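Local coordinates for WipB (Legionella pneumophila, PDB 5NNY), which is a translocated effector, represented here by its Ser/Thr phosphatase domain, that targets the lysosomal nutrient-sensing machinery of the host cell, at residues F133-E138 with Y182-Y186; L22-I27 with K88-R92; G211-H216 with Y290-T296; D10-N14 with D96-G102; I124-N128 with V206-A210. All blocks are in the same frame, centred on the assembly; numbering follows the deposited sequence.

The centres of interactions 1, 4 and 5 lie within about 10 Å of the centre of the chain, and these three touch one another; interaction 2, its centre about 17 Å out, is also buried, and interaction 3, its centre about 22 Å out, is partly buried. Interaction 1 is aromatic packing between two helices, joined to interaction 4 by Tyr186 and Glu97. Interactions 4 and 5 join loops after strands of the central sheet, and His209 CE1 approaches Asp10 and Asp96; interaction 4 is polar, with histidine-carboxylate and backbone bonds, whereas interaction 5 rests on a CH-pi contact and a water bridge. Interaction 2 is mainly aliphatic; interaction 3 hydrogen-bonds a loop to a helix start.

Interaction 1: F133-E138 with Y182-Y186; sequences FVEACE and YHQVY
Knobs-into-holes packing joins helices 128-138 and 175-186: the Tyr182 ring is the knob, and Phe133, Val134, Cys137 and Glu138 form the hole. The segment axes approach to 11.8 Å at 147°, a roughly antiparallel pairing. Cys137 CB sits over one face of the Tyr182 ring, 3.7 Å from its centroid, a CH-pi contact; SG lies obliquely beside the same ring. With CG of Tyr182 anti to the backbone N (chi1 174°), the ring extends across to helix 128-138, and Val134 CG1 comes within 3.5 Å of the Tyr182 OH. Phe133 completes an aromatic cluster. Its CE2 meets Tyr182 CD1 at 3.6 Å in an oblique pairing, while its edge points to the face of Tyr186 in a T-shaped pair with centroids 5.5 Å apart and planes at 80°. The polar rim is bridged by water: Tyr182 OH donates to a molecule at 2.6 Å, which in turn donates to Glu138 OE2. Glu138 also binds His257 and the backbone N of Ile256, and Tyr186 OH bonds to Glu97. The hydroxyl bonds thus anchor the tyrosine tips, while packing limits ring orientation: Cys137 CB on the Tyr182 face, the Phe133 edge on that of Tyr186.

Interaction 2: L22-I27 with K88-R92; sequences LVRQGI and KKLIR
Near its flat carboxamide, the Gln25 side chain crosses that of Lys89 at about a right angle, Lys89 NZ coming 3.0 Å from Gln25 OE1. The other planar group, the Arg92 guanidinium, takes no part across the contact: Leu90 CD2, two residues back, lies over the centre of one face, and its nitrogens form salt bridges with Glu123 and Asp5. Helix 15-24 is the first helix of the long beta-alpha-beta crossover connection between the parallel neighbours 6-8 and 90-93. A Schellman motif ends that helix, with Gly26 at C-prime (phi 69°), Ile27 N bonding to Leu22 O and Gly26 N to Val23 O. The turn presents the carbonyl of Gln25, and Lys89 NZ donates to this O at 3.0 Å, with a C=O...N angle of 131° and the donor tilted from the carbonyl plane. The ammonium therefore reaches the end of the helix, where its charge probably suits the carbonyl dipoles. Beside this polar end the contact is aliphatic. Ile27 CD1 packs against Lys89 CB at 3.6 Å, and Ile27 and Ile91 meet tip to tip, CG2 to CD1 at 3.8 Å. Leu22 adds its CD2, 4.2 Å from Ile91 CD1.

Interaction 3: G211-H216 with Y290-T296; sequences GIGLNH and YGDLIRT
Hydrogen bonds dominate the meeting of Asn215 and Leu214 with the loop 290-296. Leu214 N, in the first turn of helix 214-224, donates to Ile294 O at 2.7 Å, so a carbonyl from a distant loop takes up one of the helix's early N-H groups. Asn215 holds the loop at two points. Ile294 N donates to Asn215 OD1 at 3.0 Å, nearly straight (171°) but from well above the carbonyl plane, while Asn215 ND2 donates to Tyr290 O at 2.8 Å with the acceptor in the amide plane. Placing CG between the backbone N and the carbonyl carbon (chi1 47°) turns this amide to the loop. A water bonded to Asn215 ND2 at 2.7 Å also links Tyr290 N and Gly291 O, so the amide, loop and solvent form one network. Within the helix start, the backbone N of Gly213, the N-cap residue, donates to His216 ND1 at 3.1 Å; His216 NE2 bonds to Arg288 O, so both ring nitrogens are engaged. Two weak bonds from Arg295 to Ile212 O rest on one of two conformers and remain doubtful.

Apolar contacts are fewer. Tyr290 CB lies over one face of the His216 ring, 3.9 Å from its centroid, a CH-pi contact. Leu214 CD1 meets Ile294 CG2 at 4.0 Å, the two side chains crossing at about a right angle.

The site sits beside helix 280-286, whose Ala283 and Thr284 touch His216; Leu214 reaches Ile302 of strand 301-306.

Interaction 4: D10-N14 with D96-G102; sequences DLHAN and DELVDRG
His12 and Asp100 join two loops that carry the GDxH-type and GD...DRG signatures of the calcineurin-like phosphoesterase fold, loops which in relatives line the metal site. Along the His12 side chain, CB lies 3.6 Å from Asp100 OD1. From there the ring, whose CG is anti to the carbonyl carbon (chi1 -57°), brings ND1 to Asp100, where it donates to OD2 at 3.1 Å with an N-H...O angle of 165°. The carboxylate oxygen lies in the ring plane, yet the donor meets it from above the carboxylate plane. CE1 then turns to Asp96, 3.6 Å from its OD2. Asp100 is held in turn by Arg101 N, which binds OD1 on its anti lone pair. Beside the histidine, the carboxylates of Asp10 and Asp96 stack, and Asp10 OD1 lies 3.4 Å from Asp96 OD2, two acceptors close together, consistent with a site that gathers a cation in relatives. Backbone bonds join the loops at other points. A type I' turn, Leu11 to Asn14, presents Ala13 N to Asp96 O at 2.9 Å, and a weak bond runs from Gly102 N to His12 O. Gly102 CA also approaches Ala13 O, 3.4 Å away and nearly straight at the hydrogen, 172°.

Interaction 5: I124-N128 with V206-A210; sequences ILLSN and VFSHA
Ser127 CB stands over one face of the His209 ring, 3.5 Å from the ring centroid and only 5° off the normal, a CH-pi contact over its centre. Leu126 O approaches His209 CB at 3.2 Å, and Asn128 OD1 lies 3.4 Å from His209 NE2, the amide turned 58° from the ring. A water ties the two backbones together, donating to Leu126 O at 2.7 Å and accepting from His209 N at 3.0 Å. Further along, Leu125 CD1 lies 3.7 Å from Phe207 CB, a detail that is doubtful because Leu125 has a second conformer.

The next shell fixes these groups. His209 ND1 bonds to Ile94 O, which limits ring rotation. OG of Ser127 sits between the backbone N and the carbonyl carbon (chi1 65°), where it caps Gly130 N at the start of helix 128-138.

Asn128 begins an Asn-His pair resembling the GNH motif of calcineurin-like phosphoesterases, and His209 follows a strand end where relatives often carry a metal-site histidine, consistent with a place at the presumed active site near Asp10 and Asp96. Strand 190-198 separates strands 121-125 and 203-208 in the sheet, so the loops meet past it, with helix 280-286 against Leu126 and Asn128.

Interaction 1: F133-E138 with Y182-Y186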
# COMPACT_ATOMS: atom_id res chain seq x y z
N PHE A 133 -4.87 -3.91 -5.80
CA PHE A 133 -6.03 -3.15 -5.32
C PHE A 133 -6.30 -1.94 -6.21
O PHE A 133 -7.46 -1.66 -6.56
CB PHE A 133 -5.81 -2.74 -3.86
CG PHE A 133 -6.98 -2.00 -3.25
CD1 PHE A 133 -8.15 -2.68 -2.96
CD2 PHE A 133 -6.91 -0.64 -3.02
CE1 PHE A 133 -9.24 -2.01 -2.39
CE2 PHE A 133 -7.98 0.05 -2.44
CZ PHE A 133 -9.16 -0.65 -2.14
N VAL A 134 -5.24 -1.22 -6.60
CA VAL A 134 -5.37 -0.09 -7.51
C VAL A 134 -6.07 -0.52 -8.79
O VAL A 134 -7.01 0.13 -9.27
CB VAL A 134 -3.98 0.51 -7.81
CG1 VAL A 134 -4.08 1.46 -9.00
CG2 VAL A 134 -3.42 1.20 -6.57
N GLU A 135 -5.58 -1.59 -9.40
CA GLU A 135 -6.11 -2.02 -10.69
C GLU A 135 -7.57 -2.43 -10.56
O GLU A 135 -8.40 -2.04 -11.39
CB GLU A 135 -5.28 -3.18 -11.24
CG GLU A 135 -5.59 -3.50 -12.72
CD GLU A 135 -4.89 -4.76 -13.19
OE1 GLU A 135 -5.44 -5.86 -12.95
OE2 GLU A 135 -3.79 -4.64 -13.77
N ALA A 136 -7.88 -3.23 -9.54
CA ALA A 136 -9.26 -3.62 -9.28
C ALA A 136 -10.17 -2.41 -9.17
O ALA A 136 -11.27 -2.40 -9.75
CB ALA A 136 -9.33 -4.44 -7.99
N CYS A 137 -9.75 -1.39 -8.45
CA CYS A 137 -10.60 -0.22 -8.26
C CYS A 137 -10.69 0.61 -9.53
O CYS A 137 -11.78 1.09 -9.89
CB CYS A 137 -10.09 0.64 -7.11
SG CYS A 137 -10.32 -0.13 -5.49
N GLU A 138 -9.57 0.78 -10.24
CA GLU A 138 -9.58 1.58 -11.46
C GLU A 138 -10.39 0.93 -12.58
O GLU A 138 -10.96 1.64 -13.42
CB GLU A 138 -8.14 1.81 -11.96
CG GLU A 138 -7.31 2.75 -11.12
CD GLU A 138 -6.00 3.08 -11.81
OE1 GLU A 138 -5.58 2.30 -12.70
OE2 GLU A 138 -5.41 4.11 -11.47
N TYR A 182 -10.90 4.14 -1.59
CA TYR A 182 -9.86 4.12 -2.61
C TYR A 182 -9.59 5.52 -3.15
O TYR A 182 -8.44 5.98 -3.17
CB TYR A 182 -10.23 3.20 -3.78
CG TYR A 182 -9.17 3.36 -4.85
CD1 TYR A 182 -7.88 2.88 -4.64
CD2 TYR A 182 -9.42 4.06 -6.03
CE1 TYR A 182 -6.88 3.06 -5.59
CE2 TYR A 182 -8.43 4.23 -6.98
CZ TYR A 182 -7.17 3.73 -6.75
OH TYR A 182 -6.19 3.91 -7.69
N HIS A 183 -10.63 6.19 -3.62
CA HIS A 183 -10.48 7.48 -4.28
C HIS A 183 -10.22 8.61 -3.28
O HIS A 183 -9.42 9.52 -3.56
CB HIS A 183 -11.73 7.78 -5.12
CG HIS A 183 -11.88 6.91 -6.33
ND1 HIS A 183 -11.11 7.06 -7.46
CD2 HIS A 183 -12.71 5.87 -6.58
CE1 HIS A 183 -11.46 6.16 -8.36
NE2 HIS A 183 -12.43 5.42 -7.85
N GLN A 184 -10.90 8.59 -2.13
CA GLN A 184 -10.82 9.72 -1.20
C GLN A 184 -9.61 9.64 -0.29
O GLN A 184 -9.14 10.66 0.22
CB GLN A 184 -12.09 9.79 -0.35
CG GLN A 184 -13.30 10.14 -1.16
CD GLN A 184 -13.21 11.54 -1.72
OE1 GLN A 184 -12.78 12.47 -1.03
NE2 GLN A 184 -13.59 11.69 -2.98
N VAL A 185 -9.10 8.44 -0.05
CA VAL A 185 -8.10 8.21 0.98
C VAL A 185 -6.86 7.56 0.39
O VAL A 185 -5.76 8.12 0.44
CB VAL A 185 -8.67 7.33 2.11
CG1 VAL A 185 -7.59 7.04 3.15
CG2 VAL A 185 -9.87 8.05 2.76
N TYR A 186 -7.03 6.37 -0.19
CA TYR A 186 -5.87 5.55 -0.50
C TYR A 186 -5.01 6.16 -1.61
O TYR A 186 -3.79 6.32 -1.44
CB TYR A 186 -6.33 4.14 -0.89
CG TYR A 186 -5.17 3.19 -1.16
CD1 TYR A 186 -4.54 2.52 -0.10
CD2 TYR A 186 -4.72 2.95 -2.46
CE1 TYR A 186 -3.48 1.64 -0.33
CE2 TYR A 186 -3.65 2.08 -2.70
CZ TYR A 186 -3.04 1.43 -1.64
OH TYR A 186 -2.01 0.54 -1.87
O HOH W 1 -12.92 3.51 -10.15
O HOH W 2 -6.52 5.68 -9.59

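Interaction 2: L22-I27 with K88-R92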
# COMPACT_ATOMS: atom_id res chain seq x y z
N LEU A 22 0.83 1.87 15.39
CA LEU A 22 0.21 3.19 15.55
C LEU A 22 0.07 3.56 17.02
O LEU A 22 0.23 4.72 17.38
CB LEU A 22 -1.15 3.21 14.85
CG LEU A 22 -1.13 3.19 13.33
CD1 LEU A 22 -2.52 2.87 12.79
CD2 LEU A 22 -0.64 4.53 12.79
N VAL A 23 -0.23 2.58 17.89
CA VAL A 23 -0.34 2.85 19.32
C VAL A 23 1.04 3.08 19.94
O VAL A 23 1.27 4.06 20.67
CB VAL A 23 -1.09 1.71 20.03
CG1 VAL A 23 -1.06 1.93 21.54
CG2 VAL A 23 -2.52 1.61 19.53
N ARG A 24 1.98 2.17 19.66
CA ARG A 24 3.30 2.22 20.29
C ARG A 24 4.10 3.43 19.84
O ARG A 24 5.01 3.87 20.55
CB ARG A 24 4.08 0.93 19.98
CG ARG A 24 3.52 -0.30 20.68
CD ARG A 24 4.28 -1.58 20.31
NE ARG A 24 5.72 -1.50 20.56
CZ ARG A 24 6.29 -1.73 21.74
NH1 ARG A 24 5.53 -2.04 22.80
NH2 ARG A 24 7.60 -1.64 21.88
N GLN A 25 3.80 3.97 18.66
CA GLN A 25 4.51 5.13 18.14
C GLN A 25 3.79 6.44 18.43
O GLN A 25 4.18 7.47 17.89
CB GLN A 25 4.75 4.97 16.63
CG GLN A 25 5.83 3.96 16.28
CD GLN A 25 7.16 4.30 16.91
OE1 GLN A 25 7.62 5.44 16.84
NE2 GLN A 25 7.80 3.32 17.55
N GLY A 26 2.75 6.41 19.26
CA GLY A 26 2.07 7.63 19.66
C GLY A 26 1.28 8.32 18.57
O GLY A 26 1.09 9.54 18.64
N ILE A 27 0.82 7.59 17.56
CA ILE A 27 -0.07 8.21 16.58
C ILE A 27 -1.52 8.18 17.07
O ILE A 27 -2.27 9.13 16.83
CB ILE A 27 0.06 7.52 15.21
CG1 ILE A 27 1.52 7.46 14.78
CG2 ILE A 27 -0.81 8.26 14.18
CD1 ILE A 27 2.08 8.82 14.49
N LYS A 88 1.62 15.38 13.43
CA LYS A 88 2.88 15.88 12.88
C LYS A 88 3.85 14.76 12.52
O LYS A 88 4.60 14.89 11.55
CB LYS A 88 3.54 16.83 13.88
CG LYS A 88 2.57 17.87 14.44
CD LYS A 88 3.26 18.89 15.33
CE LYS A 88 2.31 20.03 15.66
NZ LYS A 88 1.84 20.68 14.39
N LYS A 89 3.85 13.68 13.29
CA LYS A 89 4.70 12.54 12.99
C LYS A 89 4.34 11.96 11.63
O LYS A 89 3.19 11.57 11.40
CB LYS A 89 4.53 11.47 14.07
CG LYS A 89 5.67 11.30 15.02
CD LYS A 89 5.77 9.84 15.46
CE LYS A 89 6.37 9.71 16.85
NZ LYS A 89 6.98 8.36 17.09
N LEU A 90 5.31 11.87 10.73
CA LEU A 90 5.08 11.25 9.43
C LEU A 90 5.17 9.73 9.53
O LEU A 90 6.11 9.19 10.12
CB LEU A 90 6.06 11.76 8.38
CG LEU A 90 5.94 11.05 7.01
CD1 LEU A 90 4.61 11.35 6.36
CD2 LEU A 90 7.06 11.45 6.09
N ILE A 91 4.20 9.04 8.93
CA ILE A 91 4.12 7.58 8.89
C ILE A 91 4.36 7.16 7.45
O ILE A 91 3.60 7.55 6.55
CB ILE A 91 2.74 7.08 9.35
CG1 ILE A 91 2.33 7.77 10.65
CG2 ILE A 91 2.76 5.58 9.51
CD1 ILE A 91 0.82 7.93 10.79
N ARG A 92 5.41 6.37 7.21
CA ARG A 92 5.68 5.81 5.89
C ARG A 92 5.39 4.31 5.92
O ARG A 92 5.99 3.59 6.72
CB ARG A 92 7.12 6.04 5.45
CG ARG A 92 7.48 7.46 5.11
CD ARG A 92 8.88 7.53 4.46
NE ARG A 92 9.20 8.90 4.05
CZ ARG A 92 9.72 9.81 4.86
NH1 ARG A 92 9.98 9.47 6.12
NH2 ARG A 92 9.98 11.04 4.43

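Interaction 3: G211-H216 with Y290-T296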
# COMPACT_ATOMS: atom_id res chain seq x y z
N GLY A 211 14.12 -2.99 -3.57
CA GLY A 211 15.46 -2.44 -3.79
C GLY A 211 15.60 -1.81 -5.17
O GLY A 211 15.40 -2.47 -6.19
N ILE A 212 15.99 -0.54 -5.20
CA ILE A 212 16.22 0.20 -6.43
C ILE A 212 17.53 0.97 -6.31
O ILE A 212 18.19 0.96 -5.26
CB ILE A 212 15.08 1.19 -6.73
CG1 ILE A 212 15.00 2.21 -5.59
CG2 ILE A 212 13.75 0.43 -6.93
CD1 ILE A 212 14.18 3.45 -5.92
N GLY A 213 17.88 1.66 -7.38
CA GLY A 213 19.04 2.53 -7.36
C GLY A 213 18.70 3.85 -8.02
O GLY A 213 17.54 4.07 -8.40
N LEU A 214 19.69 4.73 -8.18
CA LEU A 214 19.50 5.95 -8.95
C LEU A 214 19.08 5.66 -10.39
O LEU A 214 18.42 6.50 -11.02
CB LEU A 214 20.78 6.79 -8.94
CG LEU A 214 21.27 7.30 -7.59
CD1 LEU A 214 22.65 7.97 -7.73
CD2 LEU A 214 20.27 8.28 -7.00
N ASN A 215 19.45 4.50 -10.93
CA ASN A 215 19.08 4.18 -12.31
C ASN A 215 17.56 4.06 -12.44
O ASN A 215 16.99 4.46 -13.46
CB ASN A 215 19.77 2.89 -12.76
CG ASN A 215 19.67 1.78 -11.74
OD1 ASN A 215 20.01 1.96 -10.57
ND2 ASN A 215 19.20 0.60 -12.18
N HIS A 216 16.90 3.50 -11.43
CA HIS A 216 15.43 3.41 -11.46
C HIS A 216 14.80 4.80 -11.44
O HIS A 216 13.81 5.06 -12.14
CB HIS A 216 14.91 2.60 -10.27
CG HIS A 216 15.24 1.14 -10.33
ND1 HIS A 216 16.42 0.62 -9.85
CD2 HIS A 216 14.54 0.09 -10.83
CE1 HIS A 216 16.44 -0.68 -10.04
NE2 HIS A 216 15.31 -1.03 -10.63
N TYR A 290 17.27 -2.78 -13.74
CA TYR A 290 16.91 -1.77 -14.72
C TYR A 290 18.22 -1.14 -15.20
O TYR A 290 18.59 -0.03 -14.81
CB TYR A 290 15.92 -0.73 -14.12
CG TYR A 290 15.47 0.29 -15.14
CD1 TYR A 290 14.53 -0.04 -16.10
CD2 TYR A 290 16.02 1.57 -15.17
CE1 TYR A 290 14.14 0.87 -17.05
CE2 TYR A 290 15.63 2.48 -16.12
CZ TYR A 290 14.68 2.13 -17.05
OH TYR A 290 14.29 3.05 -17.99
N GLY A 291 18.93 -1.86 -16.06
CA GLY A 291 20.29 -1.47 -16.35
C GLY A 291 21.18 -1.65 -15.13
O GLY A 291 20.82 -2.31 -14.15
N ASP A 292 22.37 -1.06 -15.21
CA ASP A 292 23.34 -1.19 -14.13
C ASP A 292 22.84 -0.51 -12.86
O ASP A 292 22.43 0.66 -12.88
CB ASP A 292 24.69 -0.59 -14.55
CG ASP A 292 25.41 -1.44 -15.58
OD1 ASP A 292 25.16 -2.66 -15.65
OD2 ASP A 292 26.25 -0.87 -16.32
N LEU A 293 22.87 -1.23 -11.75
CA LEU A 293 22.42 -0.70 -10.47
C LEU A 293 23.39 0.37 -10.00
O LEU A 293 24.58 0.08 -9.84
CB LEU A 293 22.29 -1.81 -9.44
CG LEU A 293 21.76 -1.45 -8.05
CD1 LEU A 293 20.31 -0.94 -8.17
CD2 LEU A 293 21.81 -2.65 -7.11
N ILE A 294 22.90 1.59 -9.79
CA ILE A 294 23.71 2.72 -9.34
C ILE A 294 23.22 3.09 -7.95
O ILE A 294 22.06 3.47 -7.78
CB ILE A 294 23.61 3.92 -10.28
CG1 ILE A 294 24.03 3.53 -11.71
CG2 ILE A 294 24.45 5.07 -9.72
CD1 ILE A 294 25.44 3.03 -11.83
N ARG A 295 24.11 3.02 -6.96
CA ARG A 295 23.74 3.33 -5.59
C ARG A 295 24.61 4.39 -4.94
O ARG A 295 24.38 4.73 -3.77
CB ARG A 295 23.75 2.05 -4.73
CG ARG A 295 22.47 1.23 -4.91
CD ARG A 295 22.26 0.22 -3.79
NE ARG A 295 20.85 -0.07 -3.60
CZ ARG A 295 20.24 -0.08 -2.42
NH1 ARG A 295 18.95 -0.35 -2.34
NH2 ARG A 295 20.93 0.17 -1.31
N THR A 296 25.59 4.93 -5.66
CA THR A 296 26.45 6.00 -5.15
C THR A 296 26.48 7.13 -6.17
O THR A 296 26.49 6.87 -7.37
CB THR A 296 27.88 5.48 -4.90
OG1 THR A 296 27.81 4.32 -4.05
CG2 THR A 296 28.72 6.54 -4.23
O HOH W 3 19.33 -2.08 -11.78

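Interaction 4: D10-N14 with D96-G102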
# COMPACT_ATOMS: atom_id res chain seq x y z
N ASP A 10 6.84 -4.31 5.83
CA ASP A 10 5.74 -4.92 5.08
C ASP A 10 4.73 -5.49 6.07
O ASP A 10 5.04 -6.43 6.80
CB ASP A 10 6.27 -5.99 4.13
CG ASP A 10 6.94 -5.39 2.91
OD1 ASP A 10 6.34 -4.49 2.27
OD2 ASP A 10 8.07 -5.81 2.59
N LEU A 11 3.52 -4.94 6.07
CA LEU A 11 2.49 -5.34 7.02
C LEU A 11 1.82 -6.66 6.66
O LEU A 11 1.22 -7.29 7.55
CB LEU A 11 1.43 -4.25 7.14
CG LEU A 11 1.94 -2.95 7.75
CD1 LEU A 11 0.97 -1.82 7.46
CD2 LEU A 11 2.14 -3.13 9.26
N HIS A 12 1.87 -7.06 5.39
CA HIS A 12 1.13 -8.23 4.90
C HIS A 12 -0.34 -8.19 5.31
O HIS A 12 -0.93 -9.19 5.72
CB HIS A 12 1.81 -9.52 5.37
CG HIS A 12 3.24 -9.60 4.94
ND1 HIS A 12 3.61 -9.57 3.62
CD2 HIS A 12 4.39 -9.65 5.65
CE1 HIS A 12 4.93 -9.62 3.53
NE2 HIS A 12 5.42 -9.66 4.75
N ALA A 13 -0.92 -6.99 5.21
CA ALA A 13 -2.34 -6.76 5.49
C ALA A 13 -2.74 -7.15 6.91
O ALA A 13 -3.89 -7.50 7.16
CB ALA A 13 -3.22 -7.48 4.47
N ASN A 14 -1.80 -7.09 7.85
CA ASN A 14 -2.09 -7.45 9.24
C ASN A 14 -2.57 -6.19 9.94
O ASN A 14 -1.77 -5.33 10.31
CB ASN A 14 -0.85 -8.06 9.90
CG ASN A 14 -1.10 -8.52 11.34
OD1 ASN A 14 -2.02 -8.07 12.01
ND2 ASN A 14 -0.24 -9.42 11.82
N ASP A 96 2.69 -3.46 1.17
CA ASP A 96 1.99 -4.70 1.48
C ASP A 96 0.94 -4.48 2.56
O ASP A 96 0.64 -5.37 3.36
CB ASP A 96 2.97 -5.79 1.90
CG ASP A 96 3.86 -6.25 0.76
OD1 ASP A 96 3.72 -5.74 -0.36
OD2 ASP A 96 4.71 -7.13 1.00
N GLU A 97 0.35 -3.27 2.58
CA GLU A 97 -0.71 -2.99 3.54
C GLU A 97 -2.06 -3.55 3.10
O GLU A 97 -2.98 -3.66 3.94
CB GLU A 97 -0.77 -1.47 3.79
CG GLU A 97 -1.39 -0.62 2.68
CD GLU A 97 -0.63 -0.66 1.36
OE1 GLU A 97 -1.29 -0.62 0.30
OE2 GLU A 97 0.62 -0.75 1.38
N LEU A 98 -2.18 -3.95 1.83
CA LEU A 98 -3.40 -4.54 1.27
C LEU A 98 -3.03 -5.72 0.38
O LEU A 98 -1.88 -5.88 -0.03
CB LEU A 98 -4.18 -3.50 0.45
CG LEU A 98 -4.71 -2.24 1.13
CD1 LEU A 98 -5.25 -1.24 0.08
CD2 LEU A 98 -5.81 -2.58 2.15
N VAL A 99 -4.03 -6.56 0.07
CA VAL A 99 -3.91 -7.70 -0.86
C VAL A 99 -2.78 -8.63 -0.43
O VAL A 99 -1.78 -8.78 -1.15
CB VAL A 99 -3.68 -7.23 -2.31
CG1 VAL A 99 -3.90 -8.40 -3.32
CG2 VAL A 99 -4.61 -6.08 -2.65
N ASP A 100 -2.93 -9.29 0.71
CA ASP A 100 -1.81 -10.06 1.24
C ASP A 100 -2.37 -11.11 2.21
O ASP A 100 -3.57 -11.42 2.17
CB ASP A 100 -0.78 -9.12 1.88
CG ASP A 100 0.66 -9.67 1.80
OD1 ASP A 100 0.88 -10.85 2.17
OD2 ASP A 100 1.56 -8.91 1.39
N ARG A 101 -1.51 -11.64 3.08
CA ARG A 101 -1.86 -12.80 3.90
C ARG A 101 -2.83 -12.49 5.03
O ARG A 101 -3.45 -13.43 5.57
CB ARG A 101 -0.59 -13.41 4.50
CG ARG A 101 0.21 -14.21 3.49
CD ARG A 101 1.68 -14.34 3.85
NE ARG A 101 2.17 -15.69 3.58
CZ ARG A 101 2.44 -16.18 2.37
NH1 ARG A 101 2.88 -17.43 2.25
NH2 ARG A 101 2.25 -15.44 1.28
N GLY A 102 -3.00 -11.23 5.40
CA GLY A 102 -3.86 -10.87 6.52
C GLY A 102 -5.33 -11.20 6.27
O GLY A 102 -5.73 -11.74 5.23

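Interaction 5: I124-N128 with V206-A210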
# COMPACT_ATOMS: atom_id res chain seq x y z
N ILE A 124 2.15 5.95 1.48
CA ILE A 124 2.10 4.54 1.12
C ILE A 124 2.94 4.34 -0.13
O ILE A 124 2.68 4.95 -1.16
CB ILE A 124 0.65 4.08 0.87
CG1 ILE A 124 -0.19 4.35 2.11
CG2 ILE A 124 0.61 2.59 0.54
CD1 ILE A 124 -1.70 4.16 1.89
N LEU A 125 3.96 3.50 -0.02
CA LEU A 125 4.86 3.26 -1.13
C LEU A 125 4.27 2.18 -2.02
O LEU A 125 3.84 1.13 -1.53
CB LEU A 125 6.25 2.85 -0.63
CG LEU A 125 7.02 4.06 -0.10
CD1 LEU A 125 8.19 3.64 0.75
CD2 LEU A 125 7.48 4.93 -1.26
N LEU A 126 4.24 2.45 -3.32
CA LEU A 126 3.62 1.52 -4.27
C LEU A 126 4.29 0.15 -4.22
O LEU A 126 5.53 0.04 -4.21
CB LEU A 126 3.71 2.09 -5.69
CG LEU A 126 2.91 1.37 -6.79
CD1 LEU A 126 1.42 1.42 -6.46
CD2 LEU A 126 3.18 1.96 -8.18
N SER A 127 3.47 -0.91 -4.18
CA SER A 127 3.95 -2.27 -4.14
C SER A 127 3.15 -3.11 -5.13
O SER A 127 2.11 -2.69 -5.63
CB SER A 127 3.84 -2.89 -2.72
OG SER A 127 2.49 -3.04 -2.28
N ASN A 128 3.67 -4.31 -5.39
CA ASN A 128 2.96 -5.24 -6.26
C ASN A 128 1.62 -5.64 -5.65
O ASN A 128 0.62 -5.78 -6.37
CB ASN A 128 3.82 -6.48 -6.55
CG ASN A 128 4.62 -6.97 -5.33
OD1 ASN A 128 5.51 -6.27 -4.83
ND2 ASN A 128 4.33 -8.19 -4.89
N VAL A 206 16.29 7.65 0.49
CA VAL A 206 15.24 7.33 -0.48
C VAL A 206 14.51 6.08 -0.01
O VAL A 206 15.15 5.08 0.32
CB VAL A 206 15.81 7.16 -1.90
CG1 VAL A 206 14.78 6.53 -2.85
CG2 VAL A 206 16.26 8.52 -2.44
N PHE A 207 13.18 6.15 0.02
CA PHE A 207 12.32 5.04 0.45
C PHE A 207 11.59 4.46 -0.75
O PHE A 207 11.11 5.19 -1.61
CB PHE A 207 11.29 5.48 1.50
CG PHE A 207 11.89 5.97 2.80
CD1 PHE A 207 12.24 7.30 2.95
CD2 PHE A 207 12.09 5.11 3.86
CE1 PHE A 207 12.78 7.76 4.15
CE2 PHE A 207 12.63 5.55 5.06
CZ PHE A 207 12.98 6.88 5.20
N SER A 208 11.52 3.14 -0.79
CA SER A 208 10.80 2.45 -1.84
C SER A 208 10.36 1.12 -1.26
O SER A 208 10.88 0.69 -0.23
CB SER A 208 11.66 2.25 -3.09
OG SER A 208 12.82 1.47 -2.80
N HIS A 209 9.38 0.50 -1.91
CA HIS A 209 8.94 -0.81 -1.43
C HIS A 209 10.03 -1.87 -1.58
O HIS A 209 10.23 -2.71 -0.70
CB HIS A 209 7.67 -1.24 -2.17
CG HIS A 209 7.33 -2.68 -1.95
ND1 HIS A 209 6.89 -3.16 -0.74
CD2 HIS A 209 7.39 -3.74 -2.78
CE1 HIS A 209 6.68 -4.46 -0.83
NE2 HIS A 209 6.97 -4.84 -2.06
N ALA A 210 10.77 -1.83 -2.69
CA ALA A 210 11.76 -2.84 -3.04
C ALA A 210 13.08 -2.17 -3.38
O ALA A 210 13.17 -0.95 -3.51
CB ALA A 210 11.29 -3.70 -4.23
O HOH W 4 7.77 1.61 -4.17